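Side-chain contacts in double-stranded RNA-binding protein 1 (Arabidopsis thaliana, PDB 3ADG), which binds double-stranded RNA and assists DICER-LIKE 1 in the accurate processing of primary and precursor microRNAs in the nucleus: residues A[8-13]-A[18-23]; A[22-27]-A[44-49]. All coordinates share one frame; numbering follows the deposited sequence.

Interaction 1. Residues A[8-13]-A[18-23]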
loop_
_atom_site.group_PDB
_atom_site.type_symbol
_atom_site.label_atom_id
_atom_site.label_comp_id
_atom_site.label_asym_id
_atom_site.label_seq_id
_atom_site.Cartn_x
_atom_site.Cartn_y
_atom_site.Cartn_z
ATOM N N ARG A 8 -0.690 -4.583 9.687
ATOM C CA ARG A 8 -2.037 -5.180 9.864
ATOM C C ARG A 8 -2.406 -6.002 8.625
ATOM O O ARG A 8 -3.055 -7.054 8.713
ATOM C CB ARG A 8 -3.099 -4.102 10.098
ATOM C CG ARG A 8 -3.041 -3.494 11.468
ATOM C CD ARG A 8 -4.208 -2.541 11.612
ATOM N NE ARG A 8 -4.122 -1.786 12.851
ATOM C CZ ARG A 8 -4.673 -0.584 12.987
ATOM N NH1 ARG A 8 -5.365 -0.070 11.961
ATOM N NH2 ARG A 8 -4.551 0.079 14.131
ATOM N N LEU A 9 -1.964 -5.534 7.463
ATOM C CA LEU A 9 -2.272 -6.236 6.222
ATOM C C LEU A 9 -1.429 -7.509 6.153
ATOM O O LEU A 9 -1.913 -8.557 5.730
ATOM C CB LEU A 9 -2.006 -5.352 5.005
ATOM C CG LEU A 9 -2.521 -5.885 3.673
ATOM C CD1 LEU A 9 -4.030 -5.949 3.709
ATOM C CD2 LEU A 9 -2.027 -4.958 2.549
ATOM N N GLN A 10 -0.164 -7.424 6.567
ATOM C CA GLN A 10 0.689 -8.619 6.615
ATOM C C GLN A 10 0.093 -9.702 7.531
ATOM O O GLN A 10 0.092 -10.892 7.214
ATOM C CB GLN A 10 2.111 -8.242 7.063
ATOM C CG GLN A 10 2.988 -9.452 7.245
ATOM C CD GLN A 10 2.974 -10.316 6.012
ATOM O OE1 GLN A 10 2.447 -11.424 6.020
ATOM N NE2 GLN A 10 3.528 -9.799 4.929
ATOM N N GLU A 11 -0.448 -9.285 8.664
ATOM C CA GLU A 11 -1.033 -10.237 9.595
ATOM C C GLU A 11 -2.250 -10.921 8.942
ATOM O O GLU A 11 -2.451 -12.143 9.096
ATOM C CB GLU A 11 -1.455 -9.520 10.861
ATOM C CG GLU A 11 -0.285 -9.128 11.732
ATOM C CD GLU A 11 -0.729 -8.389 12.977
ATOM O OE1 GLU A 11 -1.917 -8.535 13.368
ATOM O OE2 GLU A 11 0.118 -7.660 13.553
ATOM N N TYR A 12 -3.058 -10.112 8.256
ATOM C CA TYR A 12 -4.192 -10.605 7.473
ATOM C C TYR A 12 -3.754 -11.657 6.443
ATOM O O TYR A 12 -4.340 -12.764 6.367
ATOM C CB TYR A 12 -4.918 -9.449 6.776
ATOM C CG TYR A 12 -6.105 -9.942 5.947
ATOM C CD1 TYR A 12 -7.403 -9.916 6.467
ATOM C CD2 TYR A 12 -5.914 -10.445 4.646
ATOM C CE1 TYR A 12 -8.509 -10.380 5.706
ATOM C CE2 TYR A 12 -6.999 -10.906 3.875
ATOM C CZ TYR A 12 -8.303 -10.877 4.427
ATOM O OH TYR A 12 -9.383 -11.338 3.678
ATOM N N ALA A 13 -2.732 -11.298 5.657
ATOM C CA ALA A 13 -2.172 -12.207 4.647
ATOM C C ALA A 13 -1.807 -13.545 5.294
ATOM O O ALA A 13 -2.181 -14.621 4.811
ATOM C CB ALA A 13 -0.986 -11.582 3.985
ATOM N N LEU A 18 -2.227 -16.334 2.461
ATOM C CA LEU A 18 -1.915 -15.590 1.235
ATOM C C LEU A 18 -0.471 -15.126 1.282
ATOM O O LEU A 18 0.058 -14.877 2.373
ATOM C CB LEU A 18 -2.833 -14.346 1.152
ATOM C CG LEU A 18 -4.320 -14.617 1.417
ATOM C CD1 LEU A 18 -5.071 -13.280 1.547
ATOM C CD2 LEU A 18 -4.933 -15.485 0.273
ATOM N N PRO A 19 0.179 -14.975 0.101
ATOM C CA PRO A 19 1.521 -14.392 0.114
ATOM C C PRO A 19 1.566 -12.985 0.737
ATOM O O PRO A 19 0.592 -12.206 0.678
ATOM C CB PRO A 19 1.897 -14.326 -1.378
ATOM C CG PRO A 19 1.075 -15.423 -2.012
ATOM C CD PRO A 19 -0.249 -15.317 -1.268
ATOM N N THR A 20 2.704 -12.683 1.352
ATOM C CA THR A 20 2.983 -11.334 1.840
ATOM C C THR A 20 2.587 -10.324 0.785
ATOM O O THR A 20 2.961 -10.505 -0.393
ATOM C CB THR A 20 4.479 -11.208 2.208
ATOM O OG1 THR A 20 4.765 -12.142 3.266
ATOM C CG2 THR A 20 4.817 -9.782 2.668
ATOM N N PRO A 21 1.812 -9.277 1.183
ATOM C CA PRO A 21 1.453 -8.231 0.216
ATOM C C PRO A 21 2.715 -7.669 -0.393
ATOM O O PRO A 21 3.711 -7.476 0.316
ATOM C CB PRO A 21 0.782 -7.141 1.073
ATOM C CG PRO A 21 0.293 -7.837 2.307
ATOM C CD PRO A 21 1.234 -9.026 2.522
ATOM N N VAL A 22 2.688 -7.433 -1.701
ATOM C CA VAL A 22 3.775 -6.745 -2.367
ATOM C C VAL A 22 3.330 -5.326 -2.798
ATOM O O VAL A 22 2.187 -5.109 -3.142
ATOM C CB VAL A 22 4.322 -7.526 -3.585
ATOM C CG1 VAL A 22 3.328 -7.593 -4.743
ATOM C CG2 VAL A 22 5.560 -6.864 -4.069
ATOM N N TYR A 23 4.286 -4.406 -2.815
ATOM C CA TYR A 23 4.042 -3.016 -3.109
ATOM C C TYR A 23 4.746 -2.591 -4.394
ATOM O O TYR A 23 5.957 -2.806 -4.557
ATOM C CB TYR A 23 4.494 -2.146 -1.925
ATOM C CG TYR A 23 3.691 -2.417 -0.693
ATOM C CD1 TYR A 23 4.001 -3.498 0.128
ATOM C CD2 TYR A 23 2.574 -1.620 -0.377
ATOM C CE1 TYR A 23 3.232 -3.773 1.275
ATOM C CE2 TYR A 23 1.808 -1.876 0.764
ATOM C CZ TYR A 23 2.131 -2.974 1.564
ATOM O OH TYR A 23 1.369 -3.264 2.670
HETATM O O HOH W 1 3.243 -13.760 4.757
#
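Leu-9 lies alongside Pro-21, the two side chains running antiparallel. The branch carbon CG of Leu-9 lies 3.7 Å from CG of the Pro-21 ring. The side chain of Leu-9 leaves the helix with CG anti to the backbone N (chi1 -170°), and its CD2 touches both the proline ring and Tyr-23, 3.8 Å from the hydroxyl OH. The methyl of Ala-13 meets the next ring atom of the proline, with CB 3.7 Å from Pro-21 CD. Pro-21 is thus flanked by two residues one helical turn apart. Near the end of segment 8-13, the Tyr-12 ring receives CD1 of Leu-18 obliquely, 3.8 Å from CE2.

Beside it a backbone bond ties helix to loop: Leu-18 N donates to Ala-13 O in a nearly straight bond of 2.9 Å. On the outer side, the Gln-10 chain bends at chi2 (53°) and carries its amide to Thr-20. A water joins the two, donating to Gln-10 OE1 at 2.8 Å and hydrogen-bonded to Thr-20 OG1 at 2.7 Å. The position of the amide nitrogen near the threonine methyl is doubtful.

Leu-9 also rests on Leu-71 of helix 56-71 and on Val-40 of strand 35-42. The contact packs helix 5-15, the first helix of the alpha-beta-beta-beta-alpha fold of a double-stranded RNA-binding domain, against the loop leading into strand 22-28.

Interaction 2. Residues A[22-27]-A[44-49]; sequences VYEIVK and GVRYNS
Glu-24 meets the end of Arg-46 with its carboxylate, one oxygen to each terminal nitrogen. NH1 of Arg-46 donates to OE1 of Glu-24 at 3.0 Å, in a nearly straight bond. NH2 of Arg-46 donates to OE2 of Glu-24 at 2.9 Å, a little more bent, with an angle of 156° at the hydrogen. Together they make a two-pronged, end-on salt bridge.

The two flat groups are not coplanar; their planes stand 43° apart. Both oxygens lie in or near the guanidinium plane, at its edge. On the carboxylate, OE2 is met on the syn side but out of plane, and OE1 from above the plane. The two side chains run nearly perpendicular to each other. Glu-24 is extended beyond CG, whereas Arg-46 bends at chi3 (54°), which turns its guanidinium toward the acid.

The bridge joins the two outer strands of the three-stranded sheet of the double-stranded RNA-binding fold, on the face away from the helices. Strand 35-42 lies between them; there Glu-24 also touches Ile-41, and Arg-46 touches Thr-39. With an alanine at Glu-24, the Arg-46 guanidinium would probably lose its charged mate and be freer to turn.

Two charged bonds fix the rotation of both ends. At this surface position, solvent probably weakens the pull between the charges, so the pairing is likely to owe much to its two-bond geometry.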
loop_
_atom_site.group_PDB
_atom_site.type_symbol
_atom_site.label_atom_id
_atom_site.label_comp_id
_atom_site.label_asym_id
_atom_site.label_seq_id
_atom_site.Cartn_x
_atom_site.Cartn_y
_atom_site.Cartn_z
ATOM N N VAL A 22 2.688 -7.433 -1.701
ATOM C CA VAL A 22 3.775 -6.745 -2.367
ATOM C C VAL A 22 3.330 -5.326 -2.798
ATOM O O VAL A 22 2.187 -5.109 -3.142
ATOM C CB VAL A 22 4.322 -7.526 -3.585
ATOM C CG1 VAL A 22 3.328 -7.593 -4.743
ATOM C CG2 VAL A 22 5.560 -6.864 -4.069
ATOM N N TYR A 23 4.286 -4.406 -2.815
ATOM C CA TYR A 23 4.042 -3.016 -3.109
ATOM C C TYR A 23 4.746 -2.591 -4.394
ATOM O O TYR A 23 5.957 -2.806 -4.557
ATOM C CB TYR A 23 4.494 -2.146 -1.925
ATOM C CG TYR A 23 3.691 -2.417 -0.693
ATOM C CD1 TYR A 23 4.001 -3.498 0.128
ATOM C CD2 TYR A 23 2.574 -1.620 -0.377
ATOM C CE1 TYR A 23 3.232 -3.773 1.275
ATOM C CE2 TYR A 23 1.808 -1.876 0.764
ATOM C CZ TYR A 23 2.131 -2.974 1.564
ATOM O OH TYR A 23 1.369 -3.264 2.670
ATOM N N GLU A 24 3.983 -1.991 -5.301
ATOM C CA GLU A 24 4.566 -1.248 -6.412
ATOM C C GLU A 24 4.621 0.225 -5.978
ATOM O O GLU A 24 3.661 0.737 -5.384
ATOM C CB GLU A 24 3.709 -1.394 -7.668
ATOM C CG GLU A 24 3.714 -2.758 -8.332
ATOM C CD GLU A 24 2.609 -2.873 -9.366
ATOM O OE1 GLU A 24 2.419 -3.966 -9.897
ATOM O OE2 GLU A 24 1.927 -1.850 -9.627
ATOM N N ILE A 25 5.767 0.863 -6.207
ATOM C CA ILE A 25 5.988 2.273 -5.881
ATOM C C ILE A 25 6.102 3.055 -7.202
ATOM O O ILE A 25 6.933 2.726 -8.047
ATOM C CB ILE A 25 7.302 2.470 -5.040
ATOM C CG1 ILE A 25 7.274 1.634 -3.735
ATOM C CG2 ILE A 25 7.570 3.947 -4.763
ATOM C CD1 ILE A 25 8.637 1.434 -3.069
ATOM N N VAL A 26 5.264 4.073 -7.371
ATOM C CA VAL A 26 5.346 4.987 -8.504
ATOM C C VAL A 26 5.843 6.374 -8.052
ATOM O O VAL A 26 5.347 6.960 -7.076
ATOM C CB VAL A 26 3.991 5.091 -9.289
ATOM C CG1 VAL A 26 4.022 6.242 -10.324
ATOM C CG2 VAL A 26 3.708 3.774 -9.994
ATOM N N LYS A 27 6.843 6.887 -8.758
ATOM C CA LYS A 27 7.402 8.199 -8.441
ATOM C C LYS A 27 7.287 9.145 -9.648
ATOM O O LYS A 27 7.607 8.772 -10.782
ATOM C CB LYS A 27 8.858 8.015 -8.020
ATOM C CG LYS A 27 9.591 9.208 -7.440
ATOM C CD LYS A 27 11.027 8.770 -7.245
ATOM C CE LYS A 27 11.905 9.872 -6.731
ATOM N NZ LYS A 27 13.276 9.376 -6.789
ATOM N N GLY A 44 -3.839 -11.588 -5.627
ATOM C CA GLY A 44 -4.181 -11.183 -6.994
ATOM C C GLY A 44 -4.849 -9.816 -7.136
ATOM O O GLY A 44 -4.914 -9.272 -8.247
ATOM N N VAL A 45 -5.349 -9.276 -6.019
ATOM C CA VAL A 45 -6.160 -8.059 -6.016
ATOM C C VAL A 45 -5.269 -6.822 -5.820
ATOM O O VAL A 45 -4.403 -6.802 -4.935
ATOM C CB VAL A 45 -7.247 -8.081 -4.896
ATOM C CG1 VAL A 45 -8.202 -6.878 -5.080
ATOM C CG2 VAL A 45 -8.048 -9.411 -4.900
ATOM N N ARG A 46 -5.494 -5.798 -6.648
ATOM C CA ARG A 46 -4.701 -4.556 -6.615
ATOM C C ARG A 46 -5.443 -3.426 -5.902
ATOM O O ARG A 46 -6.565 -3.094 -6.253
ATOM C CB ARG A 46 -4.355 -4.103 -8.030
ATOM C CG ARG A 46 -3.551 -5.131 -8.840
ATOM C CD ARG A 46 -3.301 -4.670 -10.294
ATOM N NE ARG A 46 -2.675 -3.340 -10.382
ATOM C CZ ARG A 46 -1.362 -3.143 -10.335
ATOM N NH1 ARG A 46 -0.540 -4.188 -10.173
ATOM N NH2 ARG A 46 -0.881 -1.915 -10.419
ATOM N N TYR A 47 -4.796 -2.803 -4.927
ATOM C CA TYR A 47 -5.451 -1.703 -4.185
ATOM C C TYR A 47 -4.547 -0.514 -4.272
ATOM O O TYR A 47 -3.360 -0.643 -3.995
ATOM C CB TYR A 47 -5.630 -2.070 -2.718
ATOM C CG TYR A 47 -6.327 -3.391 -2.460
ATOM C CD1 TYR A 47 -5.599 -4.568 -2.348
ATOM C CD2 TYR A 47 -7.723 -3.454 -2.324
ATOM C CE1 TYR A 47 -6.240 -5.776 -2.100
ATOM C CE2 TYR A 47 -8.370 -4.656 -2.046
ATOM C CZ TYR A 47 -7.617 -5.813 -1.951
ATOM O OH TYR A 47 -8.226 -7.000 -1.680
ATOM N N ASN A 48 -5.111 0.647 -4.598
ATOM C CA ASN A 48 -4.308 1.807 -4.871
ATOM C C ASN A 48 -4.347 2.818 -3.732
ATOM O O ASN A 48 -5.400 3.103 -3.182
ATOM C CB ASN A 48 -4.748 2.430 -6.187
ATOM C CG ASN A 48 -4.335 1.573 -7.372
ATOM O OD1 ASN A 48 -5.111 0.751 -7.886
ATOM N ND2 ASN A 48 -3.097 1.711 -7.764
ATOM N N SER A 49 -3.177 3.315 -3.362
ATOM C CA SER A 49 -3.089 4.463 -2.447
ATOM C C SER A 49 -3.648 5.751 -3.058
ATOM O O SER A 49 -3.843 5.900 -4.298
ATOM C CB SER A 49 -1.625 4.713 -2.078
ATOM O OG SER A 49 -0.969 5.372 -3.162
#

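Strand 22-28 connects the two contacts, whose centres are 12 Å apart. Interaction 1 covers the approach to this strand and its first residues. The segments share Val-22 and Tyr-23, but the contact of interaction 2 is made by the next residue, Glu-24. Beyond this shared stretch the two contacts do not touch. Neighbouring residues of the strand serve opposite faces of the sheet: Tyr-23 points to the helices, touching Leu-9 and helix 56-71, while Glu-24 reaches across the other face to Arg-46. Interaction 1 is mainly apolar and partly buried; interaction 2 is charged and lies at the surface. Both belong to the first double-stranded RNA-binding domain.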